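Local atomic coordinates of peroxiredoxin (Akkermansia muciniphila, PDB entry 6KHX), a protein that probably reduces hydrogen peroxide and other hydroperoxides by thiol chemistry, as a typical 2-Cys peroxiredoxin. Residues V36-Y41 / A111-L116; G139-D144 / R150-N155. One frame throughout, in Å; residues are numbered along the deposited sequence.

The two contacts share one thioredoxin-fold sheet: strand 35-40 of interaction 1 runs antiparallel beside strand 138-143 of interaction 2, and their centres lie about 8 Å apart. The seam is stitched by F40 N to G139 O at 2.8 Å and V36 O to I143 N at 2.8 Å, both probable hydrogen bonds. F141 joins the two, its CE1 3.5 Å from F40 CE1 and its ring edge-to-face with Y113. Interaction 1 thus covers part of one sheet face, while interaction 2 carries the sheet to its edge and a neighbouring subunit. Strand 35-40 also leads toward helix 48-58, whose start bears the peroxidatic cysteine in relatives.

Interaction 1 of 2, residues V36-Y41 / A111-L116; sequences VILFFY and ADYGVL
The hydroxyl of Y113 reaches past L38 to hydrogen-bond the carbonyl oxygen of P9, and on the way OH passes 3.9 Å from L38 CD2. The contact is buried against one face of the thioredoxin-fold sheet; helix 48-58 packs on the other. Strand 35-40 lies inside the sheet, and the chain leaving helix 108-112 closes over the first face. That helix ends in a Schellman motif, with G114 at positive phi and G114 N bonded to A111 O at 3.1 Å. The turn directs Y113 and V115, the residues flanking the glycine, onto the strand.

L38 and F40, two residues apart, meet them from the same face of the sheet. L38 lays its CD2 methyl over the face of the Y113 ring, 3.6 Å from CE2, and the CH-pi contact runs 3.9 Å from CD2 to the ring centroid. Its CG stands opposite the backbone N (chi1 173°), which carries the branched end toward the phenol half of the ring. F40 takes the other end of Y113: CZ comes to 3.8 Å from Y113 CG, while CB of the tyrosine lies close to the same rim. The two rings are 5.5 Å apart between centroids, tilted against each other with planes at 47°.

F141 of the neighbouring strand 138-143 touches V115, which ties the loop to a second strand. The F40 backbone oxygen is taken by R161 NH1, so this phenylalanine is held by its main chain as well as by its ring. Over one face of that ring sits V115, whose CG2 lies 3.9 Å from the centroid and only 16° off the ring normal.

Interaction 2 of 2, residues G139-D144 / R150-N155; sequences GLFLID and RHQLIN
L140 and L153 face each other in a beta hairpin, strands 138-143 and 149-155 running antiparallel at the edge of the thioredoxin-fold sheet. Two hydrogen-bonded pairs hold it: L140 with L153, and L142 with H151. L142 N gives H151 O a nearly straight bond of 2.8 Å. L142 O is met by R150 N, also at 2.8 Å, not H151 N, so R150 and H151 together lie opposite L142, consistent with a classic beta bulge.

The close packing is on the face of L140, L142, H151 and L153, where helix 163-179 lies against L142 and H151. The CD2 methyl of L140 comes to the imidazole edge, 3.8 Å from H151 CD2; H151 ND1 bonds to N155 of a neighbouring subunit. On the opposite face F141 and Q152 lie side by side, with F141 CD2 3.6 Å from Q152 CB and the ring and amide planes 55° apart. Q152 OE1 receives L3 N.

The outer edge is not left bare: H151 to N155 pair with the same strand of that neighbouring subunit in an antiparallel ladder, as in the B-type dimer of peroxiredoxins. Toward the turn the contact opens to solvent: R150 is partly exposed, yet a turn at its second torsion (chi2 -65°) swings the guanidinium toward D144. Its NH1 makes a salt bridge with D156 of the neighbouring subunit. D144 OD1 is held by the turn amides D146 N and I148 N, whereas in a salt bridge D144 OD2 receives R150 NE at 3.0 Å, the oxygen lying in the guanidinium plane and the nitrogen above the carboxylate plane.

Interaction 1 of 2, residues V36-Y41 / A111-L116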
ATOM      1  N   VAL B  36      -2.485  29.775  34.064  1.00 32.70           N
ATOM      2  CA  VAL B  36      -3.872  29.511  33.698  1.00 32.98           C
ATOM      3  C   VAL B  36      -4.340  28.255  34.417  1.00 32.47           C
ATOM      4  O   VAL B  36      -3.665  27.222  34.379  1.00 30.40           O
ATOM      5  CB  VAL B  36      -4.063  29.362  32.176  1.00 34.38           C
ATOM      6  CG1 VAL B  36      -5.533  29.136  31.854  1.00 29.60           C
ATOM      7  CG2 VAL B  36      -3.540  30.585  31.445  1.00 32.52           C
ATOM      8  N   ILE B  37      -5.488  28.348  35.074  1.00 31.46           N
ATOM      9  CA  ILE B  37      -6.238  27.177  35.508  1.00 28.76           C
ATOM     10  C   ILE B  37      -7.386  27.020  34.519  1.00 30.20           C
ATOM     11  O   ILE B  37      -8.308  27.845  34.482  1.00 34.52           O
ATOM     12  CB  ILE B  37      -6.740  27.314  36.951  1.00 33.08           C
ATOM     13  CG1 ILE B  37      -5.584  27.139  37.935  1.00 28.79           C
ATOM     14  CG2 ILE B  37      -7.821  26.285  37.248  1.00 25.54           C
ATOM     15  CD1 ILE B  37      -5.152  25.710  38.101  1.00 30.75           C
ATOM     16  N   LEU B  38      -7.307  25.987  33.684  1.00 28.07           N
ATOM     17  CA  LEU B  38      -8.302  25.725  32.648  1.00 30.74           C
ATOM     18  C   LEU B  38      -9.121  24.510  33.062  1.00 28.19           C
ATOM     19  O   LEU B  38      -8.558  23.433  33.277  1.00 32.84           O
ATOM     20  CB  LEU B  38      -7.621  25.486  31.297  1.00 26.99           C
ATOM     21  CG  LEU B  38      -8.493  25.039  30.121  1.00 29.16           C
ATOM     22  CD1 LEU B  38      -9.422  26.167  29.699  1.00 29.88           C
ATOM     23  CD2 LEU B  38      -7.651  24.567  28.939  1.00 23.73           C
ATOM     24  N   PHE B  39     -10.436  24.672  33.199  1.00 25.71           N
ATOM     25  CA  PHE B  39     -11.263  23.542  33.607  1.00 28.11           C
ATOM     26  C   PHE B  39     -12.450  23.356  32.665  1.00 30.05           C
ATOM     27  O   PHE B  39     -13.108  24.320  32.259  1.00 25.32           O
ATOM     28  CB  PHE B  39     -11.733  23.670  35.080  1.00 27.28           C
ATOM     29  CG  PHE B  39     -12.786  24.715  35.314  1.00 28.08           C
ATOM     30  CD1 PHE B  39     -12.444  26.046  35.471  1.00 30.74           C
ATOM     31  CD2 PHE B  39     -14.119  24.354  35.420  1.00 28.38           C
ATOM     32  CE1 PHE B  39     -13.418  27.006  35.696  1.00 34.63           C
ATOM     33  CE2 PHE B  39     -15.097  25.309  35.651  1.00 33.38           C
ATOM     34  CZ  PHE B  39     -14.747  26.635  35.787  1.00 35.44           C
ATOM     35  N   PHE B  40     -12.697  22.092  32.323  1.00 28.77           N
ATOM     36  CA  PHE B  40     -13.794  21.651  31.474  1.00 31.04           C
ATOM     37  C   PHE B  40     -14.879  21.013  32.332  1.00 34.76           C
ATOM     38  O   PHE B  40     -14.573  20.246  33.258  1.00 37.98           O
ATOM     39  CB  PHE B  40     -13.311  20.617  30.444  1.00 26.48           C
ATOM     40  CG  PHE B  40     -12.207  21.104  29.542  1.00 28.61           C
ATOM     41  CD1 PHE B  40     -10.892  21.142  29.985  1.00 28.24           C
ATOM     42  CD2 PHE B  40     -12.479  21.493  28.239  1.00 31.39           C
ATOM     43  CE1 PHE B  40      -9.877  21.581  29.157  1.00 31.71           C
ATOM     44  CE2 PHE B  40     -11.467  21.927  27.402  1.00 31.99           C
ATOM     45  CZ  PHE B  40     -10.164  21.969  27.858  1.00 27.41           C
ATOM     46  N   TYR B  41     -16.132  21.287  31.974  1.00 29.30           N
ATOM     47  CA  TYR B  41     -17.337  20.689  32.529  1.00 32.93           C
ATOM     48  C   TYR B  41     -18.241  20.251  31.386  1.00 32.61           C
ATOM     49  O   TYR B  41     -18.146  20.786  30.276  1.00 33.39           O
ATOM     50  CB  TYR B  41     -18.083  21.673  33.445  1.00 26.65           C
ATOM     51  CG  TYR B  41     -18.593  22.907  32.744  1.00 28.51           C
ATOM     52  CD1 TYR B  41     -17.757  23.995  32.513  1.00 26.35           C
ATOM     53  CD2 TYR B  41     -19.913  22.991  32.319  1.00 27.87           C
ATOM     54  CE1 TYR B  41     -18.218  25.130  31.875  1.00 27.54           C
ATOM     55  CE2 TYR B  41     -20.386  24.120  31.683  1.00 26.20           C
ATOM     56  CZ  TYR B  41     -19.539  25.188  31.461  1.00 30.57           C
ATOM     57  OH  TYR B  41     -20.011  26.316  30.821  1.00 29.81           O
ATOM     58  N   ALA B 111     -11.128  17.593  22.653  1.00 25.71           N
ATOM     59  CA  ALA B 111     -10.361  16.514  22.040  1.00 25.90           C
ATOM     60  C   ALA B 111      -8.867  16.720  22.250  1.00 25.79           C
ATOM     61  O   ALA B 111      -8.151  15.798  22.655  1.00 24.46           O
ATOM     62  CB  ALA B 111     -10.689  16.411  20.552  1.00 19.83           C
ATOM     63  N   ASP B 112      -8.380  17.935  21.990  1.00 27.88           N
ATOM     64  CA  ASP B 112      -6.950  18.212  22.100  1.00 30.49           C
ATOM     65  C   ASP B 112      -6.445  18.058  23.526  1.00 29.77           C
ATOM     66  O   ASP B 112      -5.294  17.658  23.737  1.00 27.70           O
ATOM     67  CB  ASP B 112      -6.657  19.621  21.583  1.00 27.91           C
ATOM     68  CG  ASP B 112      -6.767  19.718  20.076  1.00 30.39           C
ATOM     69  OD1 ASP B 112      -6.896  18.655  19.433  1.00 34.78           O
ATOM     70  OD2 ASP B 112      -6.755  20.850  19.540  1.00 30.41           O
ATOM     71  N   TYR B 113      -7.288  18.345  24.515  1.00 27.50           N
ATOM     72  CA  TYR B 113      -6.885  18.221  25.906  1.00 25.67           C
ATOM     73  C   TYR B 113      -7.182  16.848  26.501  1.00 27.84           C
ATOM     74  O   TYR B 113      -6.883  16.620  27.679  1.00 27.68           O
ATOM     75  CB  TYR B 113      -7.551  19.324  26.732  1.00 26.07           C
ATOM     76  CG  TYR B 113      -6.859  20.659  26.587  1.00 27.36           C
ATOM     77  CD1 TYR B 113      -7.058  21.453  25.460  1.00 24.16           C
ATOM     78  CD2 TYR B 113      -5.983  21.117  27.564  1.00 26.51           C
ATOM     79  CE1 TYR B 113      -6.414  22.672  25.319  1.00 23.63           C
ATOM     80  CE2 TYR B 113      -5.337  22.332  27.432  1.00 26.58           C
ATOM     81  CZ  TYR B 113      -5.554  23.107  26.309  1.00 28.96           C
ATOM     82  OH  TYR B 113      -4.905  24.320  26.189  1.00 27.62           O
ATOM     83  N   GLY B 114      -7.743  15.927  25.716  1.00 25.50           N
ATOM     84  CA  GLY B 114      -7.963  14.569  26.185  1.00 26.95           C
ATOM     85  C   GLY B 114      -9.061  14.419  27.219  1.00 34.53           C
ATOM     86  O   GLY B 114      -9.007  13.497  28.039  1.00 28.89           O
ATOM     87  N   VAL B 115     -10.066  15.295  27.193  1.00 24.93           N
ATOM     88  CA  VAL B 115     -11.163  15.267  28.149  1.00 26.47           C
ATOM     89  C   VAL B 115     -12.504  14.977  27.497  1.00 30.29           C
ATOM     90  O   VAL B 115     -13.526  14.969  28.193  1.00 30.24           O
ATOM     91  CB  VAL B 115     -11.243  16.586  28.943  1.00 28.26           C
ATOM     92  CG1 VAL B 115      -9.943  16.842  29.688  1.00 28.50           C
ATOM     93  CG2 VAL B 115     -11.580  17.736  28.005  1.00 23.77           C
ATOM     94  N   LEU B 116     -12.540  14.744  26.189  1.00 32.23           N
ATOM     95  CA  LEU B 116     -13.801  14.513  25.497  1.00 28.35           C
ATOM     96  C   LEU B 116     -14.281  13.096  25.770  1.00 29.90           C
ATOM     97  O   LEU B 116     -13.544  12.134  25.534  1.00 29.49           O
ATOM     98  CB  LEU B 116     -13.639  14.744  24.000  1.00 28.74           C
ATOM     99  CG  LEU B 116     -14.946  14.811  23.223  1.00 28.46           C
ATOM    100  CD1 LEU B 116     -15.803  15.942  23.762  1.00 31.93           C
ATOM    101  CD2 LEU B 116     -14.644  15.020  21.760  1.00 26.20           C
TER

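Interaction 2 of 2, residues G139-D144 / R150-N155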
ATOM      1  N   GLY B 139     -12.399  18.120  33.694  1.00 31.56           N
ATOM      2  CA  GLY B 139     -10.955  18.135  33.473  1.00 27.85           C
ATOM      3  C   GLY B 139     -10.345  19.445  33.958  1.00 28.98           C
ATOM      4  O   GLY B 139     -10.925  20.505  33.760  1.00 31.78           O
ATOM      5  N   LEU B 140      -9.160  19.368  34.550  1.00 25.33           N
ATOM      6  CA  LEU B 140      -8.526  20.584  35.048  1.00 29.40           C
ATOM      7  C   LEU B 140      -7.040  20.559  34.725  1.00 29.19           C
ATOM      8  O   LEU B 140      -6.383  19.524  34.868  1.00 27.61           O
ATOM      9  CB  LEU B 140      -8.740  20.764  36.560  1.00 25.42           C
ATOM     10  CG  LEU B 140      -8.152  22.041  37.170  1.00 29.50           C
ATOM     11  CD1 LEU B 140      -9.094  22.647  38.209  1.00 26.52           C
ATOM     12  CD2 LEU B 140      -6.779  21.775  37.781  1.00 23.30           C
ATOM     13  N   PHE B 141      -6.524  21.700  34.265  1.00 25.45           N
ATOM     14  CA  PHE B 141      -5.132  21.828  33.857  1.00 30.49           C
ATOM     15  C   PHE B 141      -4.522  23.078  34.467  1.00 31.89           C
ATOM     16  O   PHE B 141      -5.144  24.151  34.469  1.00 32.47           O
ATOM     17  CB  PHE B 141      -4.977  21.890  32.325  1.00 25.49           C
ATOM     18  CG  PHE B 141      -5.577  20.718  31.609  1.00 27.06           C
ATOM     19  CD1 PHE B 141      -6.942  20.663  31.359  1.00 26.16           C
ATOM     20  CD2 PHE B 141      -4.783  19.659  31.212  1.00 23.73           C
ATOM     21  CE1 PHE B 141      -7.496  19.583  30.716  1.00 26.08           C
ATOM     22  CE2 PHE B 141      -5.331  18.571  30.569  1.00 26.75           C
ATOM     23  CZ  PHE B 141      -6.689  18.533  30.318  1.00 29.40           C
ATOM     24  N   LEU B 142      -3.303  22.924  34.983  1.00 29.07           N
ATOM     25  CA  LEU B 142      -2.469  24.039  35.411  1.00 30.62           C
ATOM     26  C   LEU B 142      -1.440  24.321  34.319  1.00 32.98           C
ATOM     27  O   LEU B 142      -0.654  23.439  33.958  1.00 27.10           O
ATOM     28  CB  LEU B 142      -1.778  23.723  36.735  1.00 25.92           C
ATOM     29  CG  LEU B 142      -0.825  24.824  37.204  1.00 28.11           C
ATOM     30  CD1 LEU B 142      -1.572  26.154  37.298  1.00 26.63           C
ATOM     31  CD2 LEU B 142      -0.164  24.461  38.525  1.00 24.69           C
ATOM     32  N   ILE B 143      -1.459  25.541  33.785  1.00 31.58           N
ATOM     33  CA  ILE B 143      -0.593  25.964  32.692  1.00 35.10           C
ATOM     34  C   ILE B 143       0.292  27.092  33.206  1.00 31.30           C
ATOM     35  O   ILE B 143      -0.222  28.083  33.736  1.00 33.35           O
ATOM     36  CB  ILE B 143      -1.423  26.427  31.481  1.00 34.08           C
ATOM     37  CG1 ILE B 143      -2.425  25.343  31.071  1.00 30.18           C
ATOM     38  CG2 ILE B 143      -0.530  26.793  30.324  1.00 29.62           C
ATOM     39  CD1 ILE B 143      -3.517  25.845  30.157  1.00 27.11           C
ATOM     40  N   ASP B 144       1.611  26.948  33.064  1.00 29.26           N
ATOM     41  CA  ASP B 144       2.502  27.980  33.582  1.00 29.74           C
ATOM     42  C   ASP B 144       2.603  29.139  32.585  1.00 33.46           C
ATOM     43  O   ASP B 144       1.953  29.155  31.534  1.00 29.17           O
ATOM     44  CB  ASP B 144       3.866  27.388  33.967  1.00 27.21           C
ATOM     45  CG  ASP B 144       4.709  26.924  32.774  1.00 34.95           C
ATOM     46  OD1 ASP B 144       4.481  27.353  31.621  1.00 31.82           O
ATOM     47  OD2 ASP B 144       5.625  26.101  33.006  1.00 34.70           O
ATOM     48  N   ARG B 150       1.610  21.726  33.739  1.00 29.84           N
ATOM     49  CA  ARG B 150       2.353  21.214  34.880  1.00 31.60           C
ATOM     50  C   ARG B 150       1.539  20.286  35.767  1.00 33.07           C
ATOM     51  O   ARG B 150       2.128  19.523  36.542  1.00 33.32           O
ATOM     52  CB  ARG B 150       2.879  22.374  35.736  1.00 28.06           C
ATOM     53  CG  ARG B 150       3.829  23.283  34.992  1.00 31.44           C
ATOM     54  CD  ARG B 150       5.072  22.497  34.639  1.00 30.96           C
ATOM     55  NE  ARG B 150       5.998  23.260  33.817  1.00 30.92           N
ATOM     56  CZ  ARG B 150       7.070  22.731  33.240  1.00 38.24           C
ATOM     57  NH1 ARG B 150       7.331  21.438  33.398  1.00 37.92           N
ATOM     58  NH2 ARG B 150       7.871  23.486  32.494  1.00 41.24           N
ATOM     59  N   HIS B 151       0.216  20.297  35.637  1.00 31.71           N
ATOM     60  CA  HIS B 151      -0.659  19.477  36.459  1.00 30.27           C
ATOM     61  C   HIS B 151      -1.976  19.296  35.718  1.00 30.79           C
ATOM     62  O   HIS B 151      -2.509  20.257  35.152  1.00 28.58           O
ATOM     63  CB  HIS B 151      -0.874  20.132  37.829  1.00 30.80           C
ATOM     64  CG  HIS B 151      -2.130  19.707  38.523  1.00 31.55           C
ATOM     65  ND1 HIS B 151      -2.210  18.563  39.287  1.00 30.46           N
ATOM     66  CD2 HIS B 151      -3.353  20.289  38.587  1.00 27.52           C
ATOM     67  CE1 HIS B 151      -3.430  18.449  39.779  1.00 34.39           C
ATOM     68  NE2 HIS B 151      -4.143  19.485  39.373  1.00 32.96           N
ATOM     69  N   GLN B 152      -2.499  18.070  35.728  1.00 30.09           N
ATOM     70  CA  GLN B 152      -3.798  17.808  35.131  1.00 31.02           C
ATOM     71  C   GLN B 152      -4.550  16.789  35.975  1.00 33.81           C
ATOM     72  O   GLN B 152      -3.951  15.924  36.625  1.00 32.65           O
ATOM     73  CB  GLN B 152      -3.694  17.313  33.683  1.00 25.18           C
ATOM     74  CG  GLN B 152      -2.998  15.982  33.520  1.00 31.08           C
ATOM     75  CD  GLN B 152      -3.099  15.462  32.099  1.00 46.27           C
ATOM     76  OE1 GLN B 152      -2.181  15.638  31.290  1.00 44.41           O
ATOM     77  NE2 GLN B 152      -4.237  14.847  31.774  1.00 46.15           N
ATOM     78  N   LEU B 153      -5.878  16.887  35.919  1.00 32.34           N
ATOM     79  CA  LEU B 153      -6.789  16.126  36.763  1.00 29.73           C
ATOM     80  C   LEU B 153      -8.097  15.966  36.006  1.00 30.47           C
ATOM     81  O   LEU B 153      -8.602  16.939  35.434  1.00 29.25           O
ATOM     82  CB  LEU B 153      -7.012  16.865  38.090  1.00 26.86           C
ATOM     83  CG  LEU B 153      -8.136  16.556  39.076  1.00 33.50           C
ATOM     84  CD1 LEU B 153      -7.732  17.075  40.444  1.00 33.97           C
ATOM     85  CD2 LEU B 153      -9.463  17.178  38.667  1.00 28.71           C
ATOM     86  N   ILE B 154      -8.650  14.755  36.012  1.00 28.61           N
ATOM     87  CA  ILE B 154      -9.936  14.489  35.375  1.00 32.78           C
ATOM     88  C   ILE B 154     -10.806  13.686  36.329  1.00 30.30           C
ATOM     89  O   ILE B 154     -10.383  12.644  36.841  1.00 28.96           O
ATOM     90  CB  ILE B 154      -9.791  13.732  34.042  1.00 35.39           C
ATOM     91  CG1 ILE B 154      -8.732  14.377  33.150  1.00 34.36           C
ATOM     92  CG2 ILE B 154     -11.135  13.682  33.329  1.00 32.21           C
ATOM     93  CD1 ILE B 154      -8.495  13.618  31.876  1.00 37.19           C
ATOM     94  N   ASN B 155     -12.029  14.159  36.543  1.00 28.78           N
ATOM     95  CA  ASN B 155     -13.006  13.481  37.381  1.00 33.63           C
ATOM     96  C   ASN B 155     -14.185  13.005  36.545  1.00 34.59           C
ATOM     97  O   ASN B 155     -14.567  13.639  35.553  1.00 30.76           O
ATOM     98  CB  ASN B 155     -13.517  14.398  38.499  1.00 29.28           C
ATOM     99  CG  ASN B 155     -12.546  14.504  39.654  1.00 32.10           C
ATOM    100  OD1 ASN B 155     -11.449  13.940  39.615  1.00 36.77           O
ATOM    101  ND2 ASN B 155     -12.947  15.221  40.696  1.00 32.46           N
TER